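Local coordinates for protein glycosyl hydrolase, family 38 (Enterococcus faecalis, PDB 5KBP) that probably hydrolyses alpha-linked mannose residues from carbohydrates, as a metal-dependent alpha-mannosidase of glycoside hydrolase family 38, at residues 53-58 / 123-128; 174-177 / 183-186; 328-333 / 819-824. One frame throughout, in Å; residues are numbered along the deposited sequence.

Interaction 1: 53-58 / 123-128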
ATOM      1  N   HIS A  53      15.483  21.772 -15.077  1.00 42.59           N
ATOM      2  CA  HIS A  53      14.703  22.097 -13.890  1.00 42.30           C
ATOM      3  C   HIS A  53      13.890  20.876 -13.477  1.00 42.31           C
ATOM      4  O   HIS A  53      13.021  20.417 -14.228  1.00 39.74           O
ATOM      5  CB  HIS A  53      13.792  23.292 -14.155  1.00 46.57           C
ATOM      6  CG  HIS A  53      13.166  23.856 -12.919  1.00 49.86           C
ATOM      7  ND1 HIS A  53      11.845  23.643 -12.591  1.00 47.91           N
ATOM      8  CD2 HIS A  53      13.680  24.624 -11.931  1.00 44.70           C
ATOM      9  CE1 HIS A  53      11.572  24.259 -11.455  1.00 50.35           C
ATOM     10  NE2 HIS A  53      12.668  24.862 -11.033  1.00 54.04           N
ATOM     11  N   LEU A  54      14.159  20.362 -12.280  1.00 44.98           N
ATOM     12  CA  LEU A  54      13.574  19.100 -11.827  1.00 38.55           C
ATOM     13  C   LEU A  54      12.214  19.304 -11.164  1.00 41.51           C
ATOM     14  O   LEU A  54      11.941  18.786 -10.082  1.00 43.68           O
ATOM     15  CB  LEU A  54      14.540  18.390 -10.886  1.00 39.91           C
ATOM     16  CG  LEU A  54      14.461  16.864 -10.919  1.00 52.98           C
ATOM     17  CD1 LEU A  54      14.708  16.352 -12.334  1.00 35.95           C
ATOM     18  CD2 LEU A  54      15.443  16.251  -9.932  1.00 48.92           C
ATOM     19  N   ASP A  55      11.352  20.077 -11.822  1.00 40.44           N
ATOM     20  CA  ASP A  55       9.937  20.196 -11.473  1.00 37.67           C
ATOM     21  C   ASP A  55       9.713  20.719 -10.054  1.00 46.34           C
ATOM     22  O   ASP A  55       8.657  20.478  -9.463  1.00 53.52           O
ATOM     23  CB  ASP A  55       9.217  18.856 -11.667  1.00 45.80           C
ATOM     24  CG  ASP A  55       7.732  19.023 -11.905  1.00 52.96           C
ATOM     25  OD1 ASP A  55       7.321  20.118 -12.341  1.00 52.25           O
ATOM     26  OD2 ASP A  55       6.974  18.059 -11.663  1.00 54.57           O
ATOM     27  N   GLY A  56      10.687  21.427  -9.487  1.00 42.80           N
ATOM     28  CA  GLY A  56      10.497  22.066  -8.199  1.00 34.93           C
ATOM     29  C   GLY A  56      10.329  21.142  -7.012  1.00 44.69           C
ATOM     30  O   GLY A  56       9.990  21.618  -5.924  1.00 46.50           O
ATOM     31  N   GLN A  57      10.568  19.843  -7.175  1.00 45.76           N
ATOM     32  CA  GLN A  57      10.352  18.865  -6.115  1.00 48.38           C
ATOM     33  C   GLN A  57      11.591  17.996  -5.958  1.00 53.67           C
ATOM     34  O   GLN A  57      12.128  17.489  -6.949  1.00 60.76           O
ATOM     35  CB  GLN A  57       9.125  17.998  -6.419  1.00 41.11           C
ATOM     36  CG  GLN A  57       9.030  17.563  -7.871  1.00 40.25           C
ATOM     37  CD  GLN A  57       7.874  16.619  -8.123  1.00 47.57           C
ATOM     38  OE1 GLN A  57       7.492  15.840  -7.251  1.00 54.61           O
ATOM     39  NE2 GLN A  57       7.304  16.688  -9.319  1.00 42.88           N
ATOM     40  N   THR A  58      12.035  17.820  -4.713  1.00 47.74           N
ATOM     41  CA  THR A  58      13.227  17.031  -4.423  1.00 41.07           C
ATOM     42  C   THR A  58      12.953  15.533  -4.356  1.00 43.69           C
ATOM     43  O   THR A  58      13.908  14.747  -4.388  1.00 41.32           O
ATOM     44  CB  THR A  58      13.850  17.483  -3.099  1.00 37.77           C
ATOM     45  OG1 THR A  58      12.917  17.265  -2.034  1.00 44.10           O
ATOM     46  CG2 THR A  58      14.211  18.961  -3.149  1.00 36.68           C
ATOM     47  N   LEU A 123      12.614  29.645  -6.025  1.00 43.97           N
ATOM     48  CA  LEU A 123      11.401  30.018  -6.742  1.00 48.81           C
ATOM     49  C   LEU A 123      10.258  29.131  -6.279  1.00 50.23           C
ATOM     50  O   LEU A 123      10.357  27.903  -6.354  1.00 45.35           O
ATOM     51  CB  LEU A 123      11.593  29.889  -8.256  1.00 45.56           C
ATOM     52  CG  LEU A 123      10.335  30.071  -9.105  1.00 48.06           C
ATOM     53  CD1 LEU A 123       9.858  31.516  -9.061  1.00 44.92           C
ATOM     54  CD2 LEU A 123      10.580  29.619 -10.537  1.00 43.82           C
ATOM     55  N   GLY A 124       9.178  29.747  -5.806  1.00 50.27           N
ATOM     56  CA  GLY A 124       7.957  29.009  -5.546  1.00 45.84           C
ATOM     57  C   GLY A 124       7.402  28.446  -6.838  1.00 43.32           C
ATOM     58  O   GLY A 124       7.161  29.192  -7.790  1.00 50.59           O
ATOM     59  N   TYR A 125       7.203  27.134  -6.894  1.00 48.37           N
ATOM     60  CA  TYR A 125       6.856  26.442  -8.132  1.00 46.61           C
ATOM     61  C   TYR A 125       5.441  25.885  -8.001  1.00 47.53           C
ATOM     62  O   TYR A 125       5.225  24.863  -7.344  1.00 49.23           O
ATOM     63  CB  TYR A 125       7.875  25.344  -8.427  1.00 47.65           C
ATOM     64  CG  TYR A 125       7.979  24.948  -9.884  1.00 41.53           C
ATOM     65  CD1 TYR A 125       8.388  25.863 -10.844  1.00 49.15           C
ATOM     66  CD2 TYR A 125       7.698  23.652 -10.294  1.00 38.89           C
ATOM     67  CE1 TYR A 125       8.494  25.503 -12.178  1.00 43.10           C
ATOM     68  CE2 TYR A 125       7.803  23.282 -11.621  1.00 40.27           C
ATOM     69  CZ  TYR A 125       8.201  24.211 -12.560  1.00 44.34           C
ATOM     70  OH  TYR A 125       8.305  23.845 -13.882  1.00 43.51           O
ATOM     71  N   PHE A 126       4.479  26.561  -8.630  1.00 51.42           N
ATOM     72  CA  PHE A 126       3.082  26.121  -8.656  1.00 55.26           C
ATOM     73  C   PHE A 126       2.580  26.072 -10.096  1.00 64.22           C
ATOM     74  O   PHE A 126       1.620  26.759 -10.456  1.00 69.79           O
ATOM     75  CB  PHE A 126       2.207  27.047  -7.813  1.00 46.90           C
ATOM     76  CG  PHE A 126       2.693  27.236  -6.408  1.00 52.30           C
ATOM     77  CD1 PHE A 126       2.311  26.361  -5.405  1.00 52.40           C
ATOM     78  CD2 PHE A 126       3.525  28.297  -6.085  1.00 47.07           C
ATOM     79  CE1 PHE A 126       2.752  26.534  -4.111  1.00 55.74           C
ATOM     80  CE2 PHE A 126       3.970  28.474  -4.790  1.00 50.28           C
ATOM     81  CZ  PHE A 126       3.582  27.591  -3.803  1.00 52.36           C
ATOM     82  N   PRO A 127       3.195  25.246 -10.947  1.00 53.57           N
ATOM     83  CA  PRO A 127       2.860  25.311 -12.379  1.00 50.23           C
ATOM     84  C   PRO A 127       1.461  24.821 -12.703  1.00 49.56           C
ATOM     85  O   PRO A 127       0.866  25.295 -13.679  1.00 54.14           O
ATOM     86  CB  PRO A 127       3.932  24.425 -13.025  1.00 50.04           C
ATOM     87  CG  PRO A 127       4.263  23.431 -11.969  1.00 52.79           C
ATOM     88  CD  PRO A 127       4.147  24.159 -10.653  1.00 52.65           C
ATOM     89  N   ASP A 128       0.908  23.896 -11.914  1.00 51.54           N
ATOM     90  CA  ASP A 128      -0.381  23.292 -12.229  1.00 62.31           C
ATOM     91  C   ASP A 128      -1.306  23.240 -11.017  1.00 67.15           C
ATOM     92  O   ASP A 128      -2.253  22.449 -11.003  1.00 81.34           O
ATOM     93  CB  ASP A 128      -0.180  21.886 -12.804  1.00 71.85           C
ATOM     94  CG  ASP A 128      -1.349  21.427 -13.647  1.00 83.10           C
ATOM     95  OD1 ASP A 128      -2.068  22.295 -14.185  1.00 86.33           O
ATOM     96  OD2 ASP A 128      -1.550  20.200 -13.771  1.00 86.52           O
TER
HETATM   97  O   HOH W   1      11.716  25.829  -8.508  1.00 43.12           O
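With CG anti to the backbone N in both residues (chi1 -168° in His-53, -156° in Tyr-125), the imidazole and the phenol reach toward each other from opposite directions. His-53 CE1 comes over one face of the Tyr-125 ring, offset toward the rim, and lies 3.4 Å from Tyr-125 CE1. The planes stand 58° apart and the centroids are 4.6 Å apart, an oblique aromatic pair. At the edge of the same phenol, close to its plane, Asp-55 OD1 sits 3.3 Å from Tyr-125 CE2. The segment 53-58 leaves strand 52-53 through a type I' turn, Leu-54 to Gln-57, and this loop of the family 38 N-terminal domain packs against strand 124-126, an outermost strand of a mixed sheet. Gly-56, at positive phi, brings the turn's backbone beside the phenol: Gly-56 N is 3.8 Å from Tyr-125 CD2. Asp-55 OD2 takes a 2.7 Å bond from Gln-57 NE2, arriving from above the carboxylate plane, and another from Trp-17 N, so two donors grip this buried oxygen. Phe-263 makes an edge-to-face contact with the imidazole, while a water joins His-53 NE2, at 2.9 Å, to the carbonyl oxygen of Leu-123.

Interaction 2: 174-177 / 183-186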
ATOM      1  N   GLU A 174       4.507  39.133 -15.894  1.00 50.56           N
ATOM      2  CA  GLU A 174       5.169  39.401 -14.628  1.00 47.48           C
ATOM      3  C   GLU A 174       4.280  40.325 -13.809  1.00 54.82           C
ATOM      4  O   GLU A 174       3.625  41.215 -14.361  1.00 57.57           O
ATOM      5  CB  GLU A 174       6.549  40.042 -14.827  1.00 53.08           C
ATOM      6  CG  GLU A 174       7.522  39.225 -15.668  1.00 60.25           C
ATOM      7  CD  GLU A 174       7.235  39.314 -17.155  1.00 62.94           C
ATOM      8  OE1 GLU A 174       7.244  38.262 -17.829  1.00 63.18           O
ATOM      9  OE2 GLU A 174       6.993  40.435 -17.647  1.00 60.15           O
ATOM     10  N   MET A 175       4.254  40.115 -12.497  1.00 56.97           N
ATOM     11  CA  MET A 175       3.336  40.859 -11.647  1.00 55.94           C
ATOM     12  C   MET A 175       3.822  40.798 -10.208  1.00 54.75           C
ATOM     13  O   MET A 175       4.678  39.983  -9.851  1.00 51.41           O
ATOM     14  CB  MET A 175       1.910  40.309 -11.760  1.00 57.73           C
ATOM     15  CG  MET A 175       1.730  38.937 -11.126  1.00 61.33           C
ATOM     16  SD  MET A 175       0.263  38.073 -11.715  1.00 65.76           S
ATOM     17  CE  MET A 175       0.672  37.871 -13.448  1.00 65.72           C
ATOM     18  N   TRP A 176       3.262  41.680  -9.386  1.00 52.57           N
ATOM     19  CA  TRP A 176       3.471  41.636  -7.948  1.00 48.57           C
ATOM     20  C   TRP A 176       2.325  40.880  -7.295  1.00 53.68           C
ATOM     21  O   TRP A 176       1.159  41.062  -7.658  1.00 58.96           O
ATOM     22  CB  TRP A 176       3.572  43.046  -7.362  1.00 54.60           C
ATOM     23  CG  TRP A 176       4.735  43.826  -7.880  1.00 61.00           C
ATOM     24  CD1 TRP A 176       4.689  44.951  -8.651  1.00 63.15           C
ATOM     25  CD2 TRP A 176       6.123  43.533  -7.676  1.00 65.22           C
ATOM     26  NE1 TRP A 176       5.963  45.382  -8.934  1.00 66.82           N
ATOM     27  CE2 TRP A 176       6.861  44.529  -8.348  1.00 65.72           C
ATOM     28  CE3 TRP A 176       6.813  42.529  -6.990  1.00 62.32           C
ATOM     29  CZ2 TRP A 176       8.254  44.549  -8.354  1.00 65.67           C
ATOM     30  CZ3 TRP A 176       8.197  42.552  -6.996  1.00 63.34           C
ATOM     31  CH2 TRP A 176       8.902  43.555  -7.674  1.00 66.65           C
ATOM     32  N   TRP A 177       2.660  40.022  -6.338  1.00 51.54           N
ATOM     33  CA  TRP A 177       1.671  39.237  -5.609  1.00 51.52           C
ATOM     34  C   TRP A 177       1.736  39.641  -4.143  1.00 54.47           C
ATOM     35  O   TRP A 177       2.719  39.344  -3.455  1.00 50.11           O
ATOM     36  CB  TRP A 177       1.915  37.741  -5.787  1.00 51.25           C
ATOM     37  CG  TRP A 177       0.741  36.901  -5.396  1.00 53.90           C
ATOM     38  CD1 TRP A 177      -0.461  37.341  -4.924  1.00 49.09           C
ATOM     39  CD2 TRP A 177       0.654  35.473  -5.449  1.00 60.74           C
ATOM     40  NE1 TRP A 177      -1.290  36.274  -4.676  1.00 55.81           N
ATOM     41  CE2 TRP A 177      -0.629  35.116  -4.990  1.00 64.29           C
ATOM     42  CE3 TRP A 177       1.538  34.461  -5.837  1.00 61.03           C
ATOM     43  CZ2 TRP A 177      -1.050  33.791  -4.908  1.00 65.36           C
ATOM     44  CZ3 TRP A 177       1.116  33.147  -5.756  1.00 63.39           C
ATOM     45  CH2 TRP A 177      -0.165  32.824  -5.297  1.00 63.53           C
ATOM     46  N   THR A 183       2.479  41.337   2.655  1.00 55.05           N
ATOM     47  CA  THR A 183       3.727  40.792   2.138  1.00 54.86           C
ATOM     48  C   THR A 183       3.628  40.643   0.625  1.00 53.48           C
ATOM     49  O   THR A 183       2.621  40.166   0.097  1.00 49.23           O
ATOM     50  CB  THR A 183       4.039  39.442   2.786  1.00 54.57           C
ATOM     51  OG1 THR A 183       4.138  39.601   4.207  1.00 62.91           O
ATOM     52  CG2 THR A 183       5.356  38.886   2.258  1.00 47.71           C
ATOM     53  N   LYS A 184       4.681  41.060  -0.072  1.00 48.02           N
ATOM     54  CA  LYS A 184       4.666  41.164  -1.524  1.00 48.13           C
ATOM     55  C   LYS A 184       5.844  40.401  -2.111  1.00 55.01           C
ATOM     56  O   LYS A 184       6.989  40.600  -1.691  1.00 65.89           O
ATOM     57  CB  LYS A 184       4.698  42.639  -1.945  1.00 49.94           C
ATOM     58  CG  LYS A 184       5.290  42.920  -3.312  1.00 62.69           C
ATOM     59  CD  LYS A 184       5.095  44.385  -3.670  1.00 71.73           C
ATOM     60  CE  LYS A 184       6.235  44.921  -4.519  1.00 75.08           C
ATOM     61  NZ  LYS A 184       7.528  44.934  -3.780  1.00 75.67           N
ATOM     62  N   ILE A 185       5.557  39.525  -3.074  1.00 49.84           N
ATOM     63  CA  ILE A 185       6.573  38.757  -3.779  1.00 49.72           C
ATOM     64  C   ILE A 185       6.439  39.033  -5.274  1.00 51.58           C
ATOM     65  O   ILE A 185       5.467  39.629  -5.737  1.00 56.51           O
ATOM     66  CB  ILE A 185       6.472  37.246  -3.497  1.00 48.56           C
ATOM     67  CG1 ILE A 185       5.143  36.695  -4.020  1.00 51.01           C
ATOM     68  CG2 ILE A 185       6.615  36.970  -2.011  1.00 48.67           C
ATOM     69  CD1 ILE A 185       5.053  35.183  -3.996  1.00 45.62           C
ATOM     70  N   PHE A 186       7.439  38.586  -6.029  1.00 49.33           N
ATOM     71  CA  PHE A 186       7.420  38.699  -7.481  1.00 50.48           C
ATOM     72  C   PHE A 186       6.710  37.489  -8.076  1.00 50.73           C
ATOM     73  O   PHE A 186       7.053  36.345  -7.763  1.00 48.65           O
ATOM     74  CB  PHE A 186       8.840  38.809  -8.038  1.00 47.39           C
ATOM     75  CG  PHE A 186       8.901  38.798  -9.538  1.00 48.33           C
ATOM     76  CD1 PHE A 186       8.479  39.896 -10.267  1.00 52.76           C
ATOM     77  CD2 PHE A 186       9.378  37.690 -10.219  1.00 50.24           C
ATOM     78  CE1 PHE A 186       8.529  39.890 -11.647  1.00 54.00           C
ATOM     79  CE2 PHE A 186       9.433  37.679 -11.600  1.00 51.19           C
ATOM     80  CZ  PHE A 186       9.007  38.781 -12.314  1.00 48.32           C
TER
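Strands 174-177 and 184-186 run antiparallel, their directions 160° apart, and Trp-177 and Ile-185 form a hydrogen-bonded pair: Trp-177 N to Ile-185 O is 2.9 Å and nearly straight (177° at the hydrogen), with the reverse bond from Ile-185 N to Trp-177 O also 2.9 Å. Next to it, Trp-176 and Phe-186 make a non-hydrogen-bonded pair, CA to CA 4.9 Å. On the face bearing these two aromatics, the Trp-176 indole lies between two neighbours. Lys-184 crosses one side of it: the bend at chi3 brings CE to 3.5 Å from Trp-176 CD2, and the bend at chi4 swings NZ over the six-membered ring. Lys-184 NZ stands 4.1 Å from the centroid of that Trp-176 ring, close to the ring normal: a cation-pi contact reinforced by CH-pi packing from CE. From the opposite side Phe-186 presents its edge, a T-shaped arrangement with planes 76° apart. The two strands are the arms of a beta hairpin in a mixed sheet of the family 38 N-terminal domain, with strand 147-150 beside 184-189 and strand 280-282 beside 174-178. Two residues before Trp-176, the aliphatic part of Glu-174 runs beside the Phe-186 ring and meets its edge, CG to CZ 3.7 Å, while its carboxylate leads off to Ser-223. On the other face of the sheet, Trp-177 and Ile-185 lie side by side, Trp-177 CB 3.8 Å from Ile-185 CG1. Helix 136-141 packs against both residues on this face, and the Trp-177 indole NE1 bonds to Gly-283 O.

Interaction 3: 328-333 / 819-824. Unlike the reference sequence in segment 819-824: His-824 (reference Thr).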
ATOM      1  N   ALA A 328       7.730  15.456  26.039  1.00 42.81           N
ATOM      2  CA  ALA A 328       8.478  14.300  26.519  1.00 51.61           C
ATOM      3  C   ALA A 328       9.985  14.513  26.448  1.00 58.95           C
ATOM      4  O   ALA A 328      10.734  13.780  27.104  1.00 64.70           O
ATOM      5  CB  ALA A 328       8.091  13.054  25.721  1.00 50.32           C
ATOM      6  N   TYR A 329      10.444  15.490  25.663  1.00 57.73           N
ATOM      7  CA  TYR A 329      11.867  15.808  25.633  1.00 53.72           C
ATOM      8  C   TYR A 329      12.356  16.311  26.986  1.00 55.06           C
ATOM      9  O   TYR A 329      13.534  16.144  27.321  1.00 50.95           O
ATOM     10  CB  TYR A 329      12.148  16.843  24.541  1.00 44.21           C
ATOM     11  CG  TYR A 329      13.566  17.368  24.534  1.00 49.83           C
ATOM     12  CD1 TYR A 329      14.569  16.702  23.843  1.00 43.94           C
ATOM     13  CD2 TYR A 329      13.901  18.533  25.214  1.00 49.90           C
ATOM     14  CE1 TYR A 329      15.866  17.177  23.833  1.00 50.02           C
ATOM     15  CE2 TYR A 329      15.195  19.015  25.210  1.00 47.85           C
ATOM     16  CZ  TYR A 329      16.174  18.334  24.518  1.00 53.07           C
ATOM     17  OH  TYR A 329      17.465  18.811  24.511  1.00 58.13           O
ATOM     18  N   GLU A 330      11.468  16.918  27.776  1.00 56.63           N
ATOM     19  CA  GLU A 330      11.876  17.468  29.062  1.00 58.06           C
ATOM     20  C   GLU A 330      12.353  16.382  30.019  1.00 56.43           C
ATOM     21  O   GLU A 330      13.190  16.648  30.887  1.00 60.88           O
ATOM     22  CB  GLU A 330      10.716  18.252  29.677  1.00 63.05           C
ATOM     23  CG  GLU A 330      10.173  19.373  28.794  1.00 65.05           C
ATOM     24  CD  GLU A 330      11.074  20.594  28.772  1.00 71.52           C
ATOM     25  OE1 GLU A 330      11.988  20.672  29.619  1.00 76.70           O
ATOM     26  OE2 GLU A 330      10.865  21.479  27.912  1.00 71.56           O
ATOM     27  N   VAL A 331      11.837  15.161  29.887  1.00 54.01           N
ATOM     28  CA  VAL A 331      12.154  14.095  30.820  1.00 56.38           C
ATOM     29  C   VAL A 331      13.144  13.096  30.242  1.00 60.73           C
ATOM     30  O   VAL A 331      13.875  12.454  31.007  1.00 67.41           O
ATOM     31  CB  VAL A 331      10.868  13.377  31.286  1.00 61.29           C
ATOM     32  CG1 VAL A 331       9.867  14.378  31.856  1.00 69.15           C
ATOM     33  CG2 VAL A 331      10.238  12.584  30.164  1.00 69.94           C
ATOM     34  N   THR A 332      13.202  12.955  28.920  1.00 51.16           N
ATOM     35  CA  THR A 332      14.085  11.980  28.303  1.00 50.87           C
ATOM     36  C   THR A 332      15.315  12.595  27.659  1.00 52.17           C
ATOM     37  O   THR A 332      16.320  11.897  27.495  1.00 46.53           O
ATOM     38  CB  THR A 332      13.338  11.168  27.238  1.00 55.52           C
ATOM     39  OG1 THR A 332      12.921  12.039  26.177  1.00 61.61           O
ATOM     40  CG2 THR A 332      12.126  10.475  27.839  1.00 52.83           C
ATOM     41  N   GLY A 333      15.259  13.872  27.290  1.00 53.88           N
ATOM     42  CA  GLY A 333      16.337  14.482  26.536  1.00 53.82           C
ATOM     43  C   GLY A 333      16.432  14.043  25.092  1.00 62.42           C
ATOM     44  O   GLY A 333      17.438  14.327  24.433  1.00 61.21           O
ATOM     45  N   HIS A 819       0.134  20.421  35.511  1.00 70.46           N
ATOM     46  CA  HIS A 819       1.182  21.302  35.018  1.00 72.36           C
ATOM     47  C   HIS A 819       0.758  21.915  33.693  1.00 68.27           C
ATOM     48  O   HIS A 819       0.193  21.228  32.839  1.00 69.10           O
ATOM     49  CB  HIS A 819       2.501  20.541  34.851  1.00 75.44           C
ATOM     50  CG  HIS A 819       3.635  21.391  34.371  1.00 68.79           C
ATOM     51  ND1 HIS A 819       4.042  21.415  33.054  1.00 66.40           N
ATOM     52  CD2 HIS A 819       4.452  22.244  35.033  1.00 68.35           C
ATOM     53  CE1 HIS A 819       5.059  22.249  32.925  1.00 69.40           C
ATOM     54  NE2 HIS A 819       5.328  22.765  34.111  1.00 69.15           N
ATOM     55  N   VAL A 820       1.041  23.204  33.532  1.00 63.94           N
ATOM     56  CA  VAL A 820       0.797  23.925  32.287  1.00 59.17           C
ATOM     57  C   VAL A 820       2.129  24.082  31.568  1.00 64.86           C
ATOM     58  O   VAL A 820       3.043  24.742  32.074  1.00 68.51           O
ATOM     59  CB  VAL A 820       0.143  25.292  32.544  1.00 53.50           C
ATOM     60  CG1 VAL A 820       0.062  26.090  31.254  1.00 53.84           C
ATOM     61  CG2 VAL A 820      -1.237  25.110  33.153  1.00 52.45           C
ATOM     62  N   TYR A 821       2.238  23.479  30.383  1.00 65.01           N
ATOM     63  CA  TYR A 821       3.506  23.504  29.662  1.00 61.62           C
ATOM     64  C   TYR A 821       3.720  24.825  28.930  1.00 56.45           C
ATOM     65  O   TYR A 821       4.849  25.319  28.858  1.00 57.61           O
ATOM     66  CB  TYR A 821       3.580  22.329  28.684  1.00 59.05           C
ATOM     67  CG  TYR A 821       4.944  22.140  28.056  1.00 54.15           C
ATOM     68  CD1 TYR A 821       6.030  21.731  28.819  1.00 55.81           C
ATOM     69  CD2 TYR A 821       5.143  22.363  26.700  1.00 52.61           C
ATOM     70  CE1 TYR A 821       7.279  21.556  28.252  1.00 51.98           C
ATOM     71  CE2 TYR A 821       6.389  22.189  26.122  1.00 54.05           C
ATOM     72  CZ  TYR A 821       7.453  21.786  26.902  1.00 52.56           C
ATOM     73  OH  TYR A 821       8.692  21.613  26.333  1.00 56.12           O
ATOM     74  N   LEU A 822       2.655  25.413  28.392  1.00 53.38           N
ATOM     75  CA  LEU A 822       2.758  26.658  27.639  1.00 58.37           C
ATOM     76  C   LEU A 822       1.611  27.583  28.007  1.00 59.92           C
ATOM     77  O   LEU A 822       0.459  27.145  28.071  1.00 60.68           O
ATOM     78  CB  LEU A 822       2.747  26.386  26.126  1.00 54.21           C
ATOM     79  CG  LEU A 822       4.049  25.894  25.497  1.00 52.49           C
ATOM     80  CD1 LEU A 822       3.826  25.466  24.057  1.00 46.54           C
ATOM     81  CD2 LEU A 822       5.101  26.985  25.562  1.00 56.65           C
ATOM     82  N   THR A 823       1.925  28.852  28.246  1.00 55.21           N
ATOM     83  CA  THR A 823       0.918  29.881  28.467  1.00 58.55           C
ATOM     84  C   THR A 823       0.796  30.707  27.192  1.00 60.01           C
ATOM     85  O   THR A 823       1.793  31.235  26.694  1.00 61.48           O
ATOM     86  CB  THR A 823       1.289  30.767  29.654  1.00 66.63           C
ATOM     87  OG1 THR A 823       1.336  29.977  30.849  1.00 73.05           O
ATOM     88  CG2 THR A 823       0.271  31.884  29.833  1.00 65.49           C
ATOM     89  N   HIS A 824      -0.411  30.803  26.656  1.00 60.89           N
ATOM     90  CA  HIS A 824      -0.637  31.417  25.358  1.00 59.64           C
ATOM     91  C   HIS A 824      -1.331  32.763  25.522  1.00 73.61           C
ATOM     92  O   HIS A 824      -2.159  32.953  26.422  1.00 75.09           O
ATOM     93  CB  HIS A 824      -1.468  30.501  24.458  1.00 53.09           C
ATOM     94  CG  HIS A 824      -0.738  29.266  24.002  1.00 64.47           C
ATOM     95  ND1 HIS A 824      -0.414  29.031  22.681  1.00 71.04           N
ATOM     96  CD2 HIS A 824      -0.277  28.194  24.692  1.00 65.39           C
ATOM     97  CE1 HIS A 824       0.212  27.870  22.576  1.00 68.11           C
ATOM     98  NE2 HIS A 824       0.312  27.344  23.783  1.00 70.08           N
TER
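Glu-330 and Tyr-821 meet where the C-terminal end of helix 304-332, in the alpha-mannosidase middle domain, faces the chain just after the short strand 819-820, which pairs with strand 503-511 in an antiparallel sheet. The CA atoms of the two residues are 10.3 Å apart, so the contact is made by side chains alone. At the start of the helical segment, Ala-328 turns its methyl away from Tyr-821 and packs on helix 362-393. Its carbonyl oxygen accepts from Val-331 N, Thr-332 N and Thr-332 OG1, three donors within the last turn. Tyr-329 lies against Arg-836 of strand 829-836. Glu-330 then directs its side chain toward Tyr-821: CG is anti to the carbonyl carbon (chi1 -57°), and a bend at chi2 carries the carboxylate to the edge of the phenol, with Glu-330 CG 3.7 Å from Tyr-821 CE1. The carboxylate and ring planes are 65° apart. Salt bridges from Lys-861 and Arg-836 reach the same oxygen, OE2, and would probably stabilise its negative charge. After Thr-332 the helix stops at Gly-333, the first residue with non-helical, positive phi. On the opposing side Tyr-821 has CG anti to its own N (chi1 -171°), extending the ring toward the helix; its OH donates to the anti lone pair of Glu-330 OE2 over 2.7 Å.

How the interactions relate
Interactions 1 and 2 belong to the family 38 N-terminal domain and reach one mixed sheet: strand 124-126 lies at its margin, strand 147-150 comes next, and the hairpin strands 184-189 and 174-178 follow. Their centres are 18 Å apart and their nearest atoms about 5 Å, without touching. Interaction 3 is remote, its centre 38 Å from that of interaction 1 and 40 Å from that of interaction 2. The three follow one another along the chain, but their spans differ greatly: five residues separate the segments of interaction 2, 64 those of interaction 1 and 485 those of interaction 3. Two contacts therefore lie within a single domain, whereas 328-333 / 819-824 joins the middle-domain helix to the distant C-terminal part.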